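Local coordinates for protein inosine-uridine preferring nucleoside hydrolase (Gardnerella vaginalis 315-A, PDB 6BA1) that belongs to the nucleoside hydrolase family, with a mixed beta-sheet flanked by helices and a calcium ion bound by the chain, at residues Phe86-Val96 against Met226-Thr237; Ile153-Thr161 against Trp169-Asp177. One frame throughout, in Å; residues are numbered along the deposited sequence.

From the N terminus, the chain builds the first strands of the central sheet and then helix 82-88, whose end and following loop form the first half of contact 1. Strands 125-129 and 152-156 come next. Contact 2 starts within strand 152-156: residues 153-161 run on from it and meet residues 169-177, which begin helix 172-176, closing a short loop. The chain continues to helix 218-237, which returns to 86-96 and closes the much longer loop of contact 1, with contact 2 lying wholly within it. The two do not touch, their centres being about 21 Å apart; contact 1 joins the end of helix 82-88 and its following loop to helix 218-237, contact 2 sheet and helix.

Contact 1: Phe86-Val96 against Met226-Thr237; sequences FIHGDNGIGDV and MTDFYIKAYETT
Phe229 carries the aromatic part of this contact, its ring lying against the backbone of Phe86-Gly89 and of Gly94-Asp95. Gly94 C and Asp95 N sit over one face of the ring, displaced toward its rim, while Ile87 O lies in the ring plane at the edge, 3.3 Å from Phe229 CE1. CG of Phe229 stands anti to the backbone N (chi1 -174°), which extends the ring toward the loop. The Asp95 carboxylate comes up to the CE2-CZ side of the ring, the two planes 75° apart, with OD2 3.4 Å from Phe229 CE2. His88 and Tyr230 lie alongside each other and point the same way, but their nearly parallel rings are slid apart, with centroids 5.7 Å from each other.

Helix 82-88 ends against helix 218-237, on the side of the nucleoside hydrolase fold where the His88 side chain comes within about 6 Å of the calcium ion. His88 and Tyr230 also pack on Val15 of helix 15-25.

Among the apolar contacts, Ile87 CG2 meets the edge of the Tyr230 ring and also sits over the centre of the neighbouring His88 ring. Ala233 CB lies 3.7 Å from Ile87 CA. Phe86 approaches obliquely, CE2 meeting Thr236 OG1 and Ala233 CB while CD2 lies by Thr237 CG2. Met226, bent in mid-chain, brings CE to Ile93 CG2, and Val96 CG2 lies 4.1 Å from Met226 CB.

No hydrogen bond spans the segments; local ones brace each. Asn91 OD1 accepts from Ile93 N, an Asx turn, and Thr236 OG1 donates to Ala233 O.

Contact 2: Ile153-Thr161 against Trp169-Asp177; sequences IVLMGGALT and WTEANISQD
Glu171 reaches across to the Gly157-Gly158 loop with its carboxylate, and OE1 takes the N-H of Gly158 at 2.9 Å. The donor approaches from above the carboxylate plane, 44° out of it. CG of Glu171 is anti to the backbone N (chi1 178°), and a bend at chi2 turns the acid back over the start of its own helix. There OE2 accepts from Asn173 N at 3.2 Å, also from above the plane, and OE1 takes a weak bond from Ile174 N, so one carboxylate both caps helix 172-176 and holds the loop at Gly158. With no side chain on Gly157, Glu171 OE1 comes within 3.2 Å of Gly157 CA.

Met156 and Asn173 cross at about a right angle. Asn173 ND2 donates to Met156 O at 3.3 Å; the donor stands above the Met156 carbonyl plane, and that oxygen lies 28° out of the Asn173 amide plane. Met156, bent at chi2, swings its CE to 3.5 Å from Asn173 ND2 and 3.3 Å from Glu171 OE2, crossing the glutamate side chain.

Ile174 lays CG1 against the loop, 3.3 Å from Gly158 N, while its side chain also packs on Ala181 of helix 178-187.

The whole contact is buried where strand 152-156 of the central sheet gives way to a loop. The side chain of Asn173 lies about 4 Å from the calcium ion, whose ligands are Asp12, Asp17, Thr130 and Asp248, so this glutamate-capped helix start borders the metal pocket of the nucleoside hydrolase fold.

Contact 1: Phe86-Val96 against Met226-Thr237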
loop_
_atom_site.group_PDB
_atom_site.type_symbol
_atom_site.label_atom_id
_atom_site.label_comp_id
_atom_site.label_asym_id
_atom_site.label_seq_id
_atom_site.Cartn_x
_atom_site.Cartn_y
_atom_site.Cartn_z
ATOM N N PHE A 86 12.506 26.669 -4.398
ATOM C CA PHE A 86 13.620 26.537 -3.439
ATOM C C PHE A 86 14.500 25.316 -3.743
ATOM O O PHE A 86 15.730 25.399 -3.661
ATOM C CB PHE A 86 13.093 26.463 -1.997
ATOM C CG PHE A 86 14.181 26.428 -0.955
ATOM C CD1 PHE A 86 14.753 27.612 -0.473
ATOM C CD2 PHE A 86 14.637 25.212 -0.448
ATOM C CE1 PHE A 86 15.763 27.575 0.476
ATOM C CE2 PHE A 86 15.641 25.176 0.508
ATOM C CZ PHE A 86 16.208 26.356 0.971
ATOM N N ILE A 87 13.858 24.196 -4.076
ATOM C CA ILE A 87 14.554 22.928 -4.334
ATOM C C ILE A 87 15.299 22.959 -5.671
ATOM O O ILE A 87 16.528 22.828 -5.705
ATOM C CB ILE A 87 13.581 21.719 -4.279
ATOM C CG1 ILE A 87 13.015 21.561 -2.855
ATOM C CG2 ILE A 87 14.276 20.431 -4.729
ATOM C CD1 ILE A 87 11.911 20.529 -2.716
ATOM N N HIS A 88 14.546 23.135 -6.756
ATOM C CA HIS A 88 15.101 23.091 -8.117
ATOM C C HIS A 88 15.607 24.455 -8.626
ATOM O O HIS A 88 16.200 24.518 -9.704
ATOM C CB HIS A 88 14.072 22.511 -9.096
ATOM C CG HIS A 88 13.497 21.196 -8.667
ATOM N ND1 HIS A 88 12.194 21.052 -8.242
ATOM C CD2 HIS A 88 14.058 19.966 -8.565
ATOM C CE1 HIS A 88 11.979 19.791 -7.905
ATOM N NE2 HIS A 88 13.092 19.109 -8.105
ATOM N N GLY A 89 15.386 25.527 -7.864
ATOM C CA GLY A 89 15.828 26.874 -8.252
ATOM C C GLY A 89 14.834 27.591 -9.145
ATOM O O GLY A 89 13.766 27.061 -9.463
ATOM N N ASP A 90 15.203 28.795 -9.570
ATOM C CA ASP A 90 14.319 29.646 -10.374
ATOM C C ASP A 90 14.310 29.187 -11.828
ATOM O O ASP A 90 13.237 28.975 -12.416
ATOM C CB ASP A 90 14.745 31.106 -10.266
ATOM C CG ASP A 90 14.811 31.577 -8.824
ATOM O OD1 ASP A 90 13.802 31.434 -8.106
ATOM O OD2 ASP A 90 15.876 32.067 -8.406
ATOM N N ASN A 91 15.504 29.011 -12.393
ATOM C CA ASN A 91 15.653 28.400 -13.720
ATOM C C ASN A 91 15.238 26.914 -13.781
ATOM O O ASN A 91 14.957 26.406 -14.863
ATOM C CB ASN A 91 17.082 28.596 -14.279
ATOM C CG ASN A 91 18.162 27.932 -13.431
ATOM O OD1 ASN A 91 17.875 27.218 -12.477
ATOM N ND2 ASN A 91 19.424 28.171 -13.789
ATOM N N GLY A 92 15.210 26.229 -12.636
ATOM C CA GLY A 92 14.827 24.807 -12.548
ATOM C C GLY A 92 15.992 23.845 -12.753
ATOM O O GLY A 92 15.777 22.668 -13.053
ATOM N N ILE A 93 17.216 24.347 -12.572
ATOM C CA ILE A 93 18.450 23.630 -12.918
ATOM C C ILE A 93 19.535 23.939 -11.864
ATOM O O ILE A 93 20.704 24.176 -12.196
ATOM C CB ILE A 93 18.991 24.061 -14.316
ATOM C CG1 ILE A 93 17.889 24.418 -15.312
ATOM C CG2 ILE A 93 19.861 22.976 -14.927
ATOM C CD1 ILE A 93 18.432 25.019 -16.601
ATOM N N GLY A 94 19.152 23.937 -10.592
ATOM C CA GLY A 94 19.951 24.613 -9.565
ATOM C C GLY A 94 19.768 26.099 -9.810
ATOM O O GLY A 94 18.642 26.565 -9.923
ATOM N N ASP A 95 20.853 26.846 -9.895
ATOM C CA ASP A 95 20.804 28.158 -10.545
ATOM C C ASP A 95 22.016 28.245 -11.452
ATOM O O ASP A 95 22.680 29.279 -11.546
ATOM C CB ASP A 95 20.738 29.293 -9.507
ATOM C CG ASP A 95 19.321 29.534 -8.992
ATOM O OD1 ASP A 95 18.383 29.632 -9.817
ATOM O OD2 ASP A 95 19.151 29.643 -7.763
ATOM N N VAL A 96 22.267 27.138 -12.150
ATOM C CA VAL A 96 23.487 26.963 -12.915
ATOM C C VAL A 96 23.297 27.618 -14.278
ATOM O O VAL A 96 22.341 27.311 -14.997
ATOM C CB VAL A 96 23.870 25.475 -13.064
ATOM C CG1 VAL A 96 25.188 25.330 -13.819
ATOM C CG2 VAL A 96 23.977 24.819 -11.695
ATOM N N MET A 226 24.869 21.624 -10.305
ATOM C CA MET A 226 23.416 21.526 -10.300
ATOM C C MET A 226 22.884 20.734 -9.112
ATOM O O MET A 226 22.055 21.234 -8.351
ATOM C CB MET A 226 22.961 20.854 -11.588
ATOM C CG MET A 226 21.456 20.789 -11.765
ATOM S SD MET A 226 20.994 19.334 -12.694
ATOM C CE MET A 226 19.603 20.023 -13.567
ATOM N N THR A 227 23.349 19.495 -8.970
ATOM C CA THR A 227 22.882 18.609 -7.902
ATOM C C THR A 227 23.358 19.045 -6.505
ATOM O O THR A 227 22.758 18.659 -5.504
ATOM C CB THR A 227 23.293 17.143 -8.164
ATOM O OG1 THR A 227 24.708 17.058 -8.335
ATOM C CG2 THR A 227 22.622 16.613 -9.416
ATOM N N ASP A 228 24.427 19.844 -6.439
ATOM C CA ASP A 228 24.869 20.443 -5.169
ATOM C C ASP A 228 23.913 21.530 -4.665
ATOM O O ASP A 228 23.777 21.703 -3.458
ATOM C CB ASP A 228 26.311 20.977 -5.278
ATOM C CG ASP A 228 27.362 19.861 -5.303
ATOM O OD1 ASP A 228 26.991 18.661 -5.380
ATOM O OD2 ASP A 228 28.566 20.183 -5.251
ATOM N N PHE A 229 23.261 22.260 -5.571
ATOM C CA PHE A 229 22.143 23.154 -5.202
ATOM C C PHE A 229 20.973 22.334 -4.657
ATOM O O PHE A 229 20.340 22.712 -3.670
ATOM C CB PHE A 229 21.679 23.994 -6.400
ATOM C CG PHE A 229 20.640 25.030 -6.050
ATOM C CD1 PHE A 229 19.279 24.688 -5.981
ATOM C CD2 PHE A 229 21.003 26.349 -5.782
ATOM C CE1 PHE A 229 18.323 25.633 -5.663
ATOM C CE2 PHE A 229 20.045 27.302 -5.465
ATOM C CZ PHE A 229 18.705 26.945 -5.402
ATOM N N TYR A 230 20.695 21.226 -5.333
ATOM C CA TYR A 230 19.635 20.278 -4.974
ATOM C C TYR A 230 19.880 19.622 -3.606
ATOM O O TYR A 230 18.933 19.409 -2.846
ATOM C CB TYR A 230 19.534 19.227 -6.082
ATOM C CG TYR A 230 18.365 18.262 -6.046
ATOM C CD1 TYR A 230 17.044 18.709 -6.067
ATOM C CD2 TYR A 230 18.589 16.886 -6.084
ATOM C CE1 TYR A 230 15.982 17.810 -6.081
ATOM C CE2 TYR A 230 17.537 15.975 -6.110
ATOM C CZ TYR A 230 16.241 16.437 -6.101
ATOM O OH TYR A 230 15.209 15.524 -6.100
ATOM N N ILE A 231 21.144 19.315 -3.292
ATOM C CA ILE A 231 21.502 18.746 -1.981
ATOM C C ILE A 231 21.401 19.790 -0.860
ATOM O O ILE A 231 20.874 19.491 0.215
ATOM C CB ILE A 231 22.901 18.069 -1.997
ATOM C CG1 ILE A 231 22.874 16.819 -2.909
ATOM C CG2 ILE A 231 23.323 17.632 -0.596
ATOM C CD1 ILE A 231 24.238 16.428 -3.439
ATOM N N LYS A 232 21.904 21.000 -1.099
ATOM C CA LYS A 232 21.832 22.112 -0.113
ATOM C C LYS A 232 20.401 22.560 0.187
ATOM O O LYS A 232 20.122 23.067 1.277
ATOM C CB LYS A 232 22.684 23.318 -0.535
ATOM C CG LYS A 232 24.171 23.110 -0.292
ATOM C CD LYS A 232 24.971 24.359 -0.546
ATOM C CE LYS A 232 26.467 24.050 -0.576
ATOM N NZ LYS A 232 27.279 25.291 -0.505
ATOM N N ALA A 233 19.511 22.392 -0.786
ATOM C CA ALA A 233 18.077 22.545 -0.559
ATOM C C ALA A 233 17.554 21.407 0.322
ATOM O O ALA A 233 16.821 21.659 1.281
ATOM C CB ALA A 233 17.330 22.584 -1.880
ATOM N N TYR A 234 17.938 20.167 -0.002
ATOM C CA TYR A 234 17.591 18.996 0.821
ATOM C C TYR A 234 18.174 19.064 2.246
ATOM O O TYR A 234 17.565 18.542 3.178
ATOM C CB TYR A 234 18.003 17.673 0.148
ATOM C CG TYR A 234 16.894 16.984 -0.636
ATOM C CD1 TYR A 234 16.446 15.715 -0.276
ATOM C CD2 TYR A 234 16.302 17.594 -1.748
ATOM C CE1 TYR A 234 15.453 15.061 -1.015
ATOM C CE2 TYR A 234 15.331 16.954 -2.499
ATOM C CZ TYR A 234 14.885 15.709 -2.126
ATOM O OH TYR A 234 13.923 15.001 -2.828
ATOM N N GLU A 235 19.331 19.696 2.415
ATOM C CA GLU A 235 19.897 19.948 3.754
ATOM C C GLU A 235 18.952 20.713 4.694
ATOM O O GLU A 235 19.017 20.510 5.904
ATOM C CB GLU A 235 21.245 20.684 3.676
ATOM C CG GLU A 235 22.426 19.797 3.333
ATOM C CD GLU A 235 23.727 20.584 3.199
ATOM O OE1 GLU A 235 23.806 21.757 3.608
ATOM O OE2 GLU A 235 24.713 20.008 2.682
ATOM N N THR A 236 18.093 21.581 4.152
ATOM C CA THR A 236 17.074 22.297 4.950
ATOM C C THR A 236 15.681 21.622 4.901
ATOM O O THR A 236 15.027 21.501 5.941
ATOM C CB THR A 236 16.986 23.805 4.583
ATOM O OG1 THR A 236 16.364 23.969 3.314
ATOM C CG2 THR A 236 18.374 24.450 4.550
ATOM N N THR A 237 15.242 21.173 3.721
ATOM C CA THR A 237 13.913 20.530 3.580
ATOM C C THR A 237 13.842 19.104 4.137
ATOM O O THR A 237 12.749 18.621 4.438
ATOM C CB THR A 237 13.405 20.480 2.113
ATOM O OG1 THR A 237 14.219 19.601 1.325
ATOM C CG2 THR A 237 13.378 21.878 1.487
#

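Contact 2: Ile153-Thr161 against Trp169-Asp177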
loop_
_atom_site.group_PDB
_atom_site.type_symbol
_atom_site.label_atom_id
_atom_site.label_comp_id
_atom_site.label_asym_id
_atom_site.label_seq_id
_atom_site.Cartn_x
_atom_site.Cartn_y
_atom_site.Cartn_z
ATOM N N ILE A 153 4.915 1.799 -20.205
ATOM C CA ILE A 153 5.050 3.072 -19.513
ATOM C C ILE A 153 5.704 2.795 -18.162
ATOM O O ILE A 153 5.392 1.796 -17.532
ATOM C CB ILE A 153 3.677 3.754 -19.330
ATOM C CG1 ILE A 153 3.057 4.072 -20.693
ATOM C CG2 ILE A 153 3.808 5.017 -18.488
ATOM C CD1 ILE A 153 1.584 4.359 -20.670
ATOM N N VAL A 154 6.618 3.657 -17.730
ATOM C CA VAL A 154 7.340 3.484 -16.463
ATOM C C VAL A 154 7.517 4.846 -15.805
ATOM O O VAL A 154 8.515 5.512 -16.021
ATOM C CB VAL A 154 8.722 2.797 -16.664
ATOM C CG1 VAL A 154 9.447 2.624 -15.335
ATOM C CG2 VAL A 154 8.576 1.461 -17.377
ATOM N N LEU A 155 6.542 5.255 -15.003
ATOM C CA LEU A 155 6.527 6.602 -14.419
ATOM C C LEU A 155 7.273 6.694 -13.100
ATOM O O LEU A 155 7.539 5.678 -12.460
ATOM C CB LEU A 155 5.084 7.075 -14.218
ATOM C CG LEU A 155 4.283 6.433 -13.077
ATOM C CD1 LEU A 155 4.231 7.328 -11.842
ATOM C CD2 LEU A 155 2.872 6.085 -13.518
ATOM N N MET A 156 7.609 7.923 -12.719
ATOM C CA MET A 156 8.039 8.251 -11.362
ATOM C C MET A 156 6.955 9.132 -10.773
ATOM O O MET A 156 6.597 10.160 -11.344
ATOM C CB MET A 156 9.420 8.930 -11.344
ATOM C CG MET A 156 9.612 10.099 -10.367
ATOM S SD MET A 156 9.163 9.815 -8.637
ATOM C CE MET A 156 9.077 11.510 -8.029
ATOM N N GLY A 157 6.443 8.710 -9.626
ATOM C CA GLY A 157 5.356 9.398 -8.948
ATOM C C GLY A 157 4.573 8.492 -8.012
ATOM O O GLY A 157 4.713 7.268 -8.049
ATOM N N GLY A 158 3.750 9.110 -7.176
ATOM C CA GLY A 158 2.914 8.394 -6.214
ATOM C C GLY A 158 3.648 7.836 -5.007
ATOM O O GLY A 158 4.876 7.936 -4.890
ATOM N N ALA A 159 2.850 7.269 -4.103
ATOM C CA ALA A 159 3.342 6.538 -2.938
ATOM C C ALA A 159 2.249 5.565 -2.517
ATOM O O ALA A 159 1.161 5.999 -2.146
ATOM C CB ALA A 159 3.678 7.484 -1.806
ATOM N N LEU A 160 2.522 4.261 -2.616
ATOM C CA LEU A 160 1.517 3.243 -2.317
ATOM C C LEU A 160 1.533 2.922 -0.843
ATOM O O LEU A 160 0.564 3.202 -0.144
ATOM C CB LEU A 160 1.751 1.968 -3.126
ATOM C CG LEU A 160 0.756 0.820 -2.891
ATOM C CD1 LEU A 160 -0.655 1.239 -3.236
ATOM C CD2 LEU A 160 1.139 -0.400 -3.695
ATOM N N THR A 161 2.655 2.371 -0.379
ATOM C CA THR A 161 2.759 1.806 0.961
ATOM C C THR A 161 3.313 2.782 2.000
ATOM O O THR A 161 3.724 2.359 3.075
ATOM C CB THR A 161 3.677 0.559 0.964
ATOM O OG1 THR A 161 5.048 0.965 0.815
ATOM C CG2 THR A 161 3.291 -0.399 -0.142
ATOM N N TRP A 169 -0.588 11.849 2.170
ATOM C CA TRP A 169 -1.164 10.851 1.254
ATOM C C TRP A 169 -0.948 11.072 -0.256
ATOM O O TRP A 169 -1.377 10.231 -1.040
ATOM C CB TRP A 169 -2.663 10.708 1.547
ATOM C CG TRP A 169 -3.459 11.951 1.312
ATOM C CD1 TRP A 169 -4.174 12.255 0.205
ATOM C CD2 TRP A 169 -3.629 13.050 2.216
ATOM N NE1 TRP A 169 -4.776 13.482 0.349
ATOM C CE2 TRP A 169 -4.459 13.992 1.577
ATOM C CE3 TRP A 169 -3.151 13.335 3.502
ATOM C CZ2 TRP A 169 -4.833 15.200 2.177
ATOM C CZ3 TRP A 169 -3.519 14.540 4.104
ATOM C CH2 TRP A 169 -4.352 15.457 3.437
ATOM N N THR A 170 -0.290 12.162 -0.666
ATOM C CA THR A 170 -0.046 12.441 -2.098
ATOM C C THR A 170 1.408 12.802 -2.382
ATOM O O THR A 170 2.081 13.411 -1.550
ATOM C CB THR A 170 -0.922 13.605 -2.634
ATOM O OG1 THR A 170 -0.408 14.858 -2.177
ATOM C CG2 THR A 170 -2.359 13.490 -2.181
ATOM N N GLU A 171 1.873 12.444 -3.571
ATOM C CA GLU A 171 3.220 12.762 -4.033
ATOM C C GLU A 171 3.165 13.827 -5.142
ATOM O O GLU A 171 2.211 13.871 -5.918
ATOM C CB GLU A 171 3.915 11.483 -4.508
ATOM C CG GLU A 171 5.323 11.656 -5.069
ATOM C CD GLU A 171 5.366 12.175 -6.501
ATOM O OE1 GLU A 171 4.402 11.919 -7.270
ATOM O OE2 GLU A 171 6.352 12.865 -6.861
ATOM N N ALA A 172 4.209 14.661 -5.216
ATOM C CA ALA A 172 4.280 15.843 -6.103
ATOM C C ALA A 172 3.711 15.683 -7.525
ATOM O O ALA A 172 2.728 16.339 -7.870
ATOM C CB ALA A 172 5.714 16.345 -6.168
ATOM N N ASN A 173 4.339 14.829 -8.343
ATOM C CA ASN A 173 3.917 14.618 -9.740
ATOM C C ASN A 173 2.429 14.189 -9.874
ATOM O O ASN A 173 1.735 14.601 -10.818
ATOM C CB ASN A 173 4.848 13.608 -10.449
ATOM C CG ASN A 173 6.284 14.131 -10.621
ATOM O OD1 ASN A 173 6.510 15.322 -10.894
ATOM N ND2 ASN A 173 7.261 13.241 -10.468
ATOM N N ILE A 174 1.939 13.405 -8.918
ATOM C CA ILE A 174 0.528 13.023 -8.887
ATOM C C ILE A 174 -0.320 14.182 -8.362
ATOM O O ILE A 174 -1.408 14.437 -8.868
ATOM C CB ILE A 174 0.288 11.765 -8.008
ATOM C CG1 ILE A 174 1.121 10.578 -8.515
ATOM C CG2 ILE A 174 -1.200 11.392 -7.984
ATOM C CD1 ILE A 174 0.622 9.944 -9.793
ATOM N N SER A 175 0.186 14.873 -7.342
ATOM C CA SER A 175 -0.490 16.029 -6.740
ATOM C C SER A 175 -0.869 17.099 -7.755
ATOM O O SER A 175 -1.963 17.653 -7.678
ATOM C CB SER A 175 0.374 16.643 -5.637
ATOM O OG SER A 175 -0.126 17.904 -5.227
ATOM N N GLN A 176 0.032 17.374 -8.701
ATOM C CA GLN A 176 -0.152 18.469 -9.663
ATOM C C GLN A 176 -1.319 18.199 -10.631
ATOM O O GLN A 176 -2.009 19.134 -11.050
ATOM C CB GLN A 176 1.133 18.728 -10.464
ATOM C CG GLN A 176 1.496 20.213 -10.563
ATOM C CD GLN A 176 2.386 20.669 -9.446
ATOM O OE1 GLN A 176 3.434 20.072 -9.164
ATOM N NE2 GLN A 176 1.974 21.756 -8.779
ATOM N N ASP A 177 -1.506 16.927 -10.994
ATOM C CA ASP A 177 -2.677 16.495 -11.751
ATOM C C ASP A 177 -3.065 15.059 -11.365
ATOM O O ASP A 177 -2.560 14.087 -11.949
ATOM C CB ASP A 177 -2.427 16.606 -13.255
ATOM C CG ASP A 177 -3.715 16.564 -14.072
ATOM O OD1 ASP A 177 -4.789 16.169 -13.547
ATOM O OD2 ASP A 177 -3.644 16.935 -15.260
#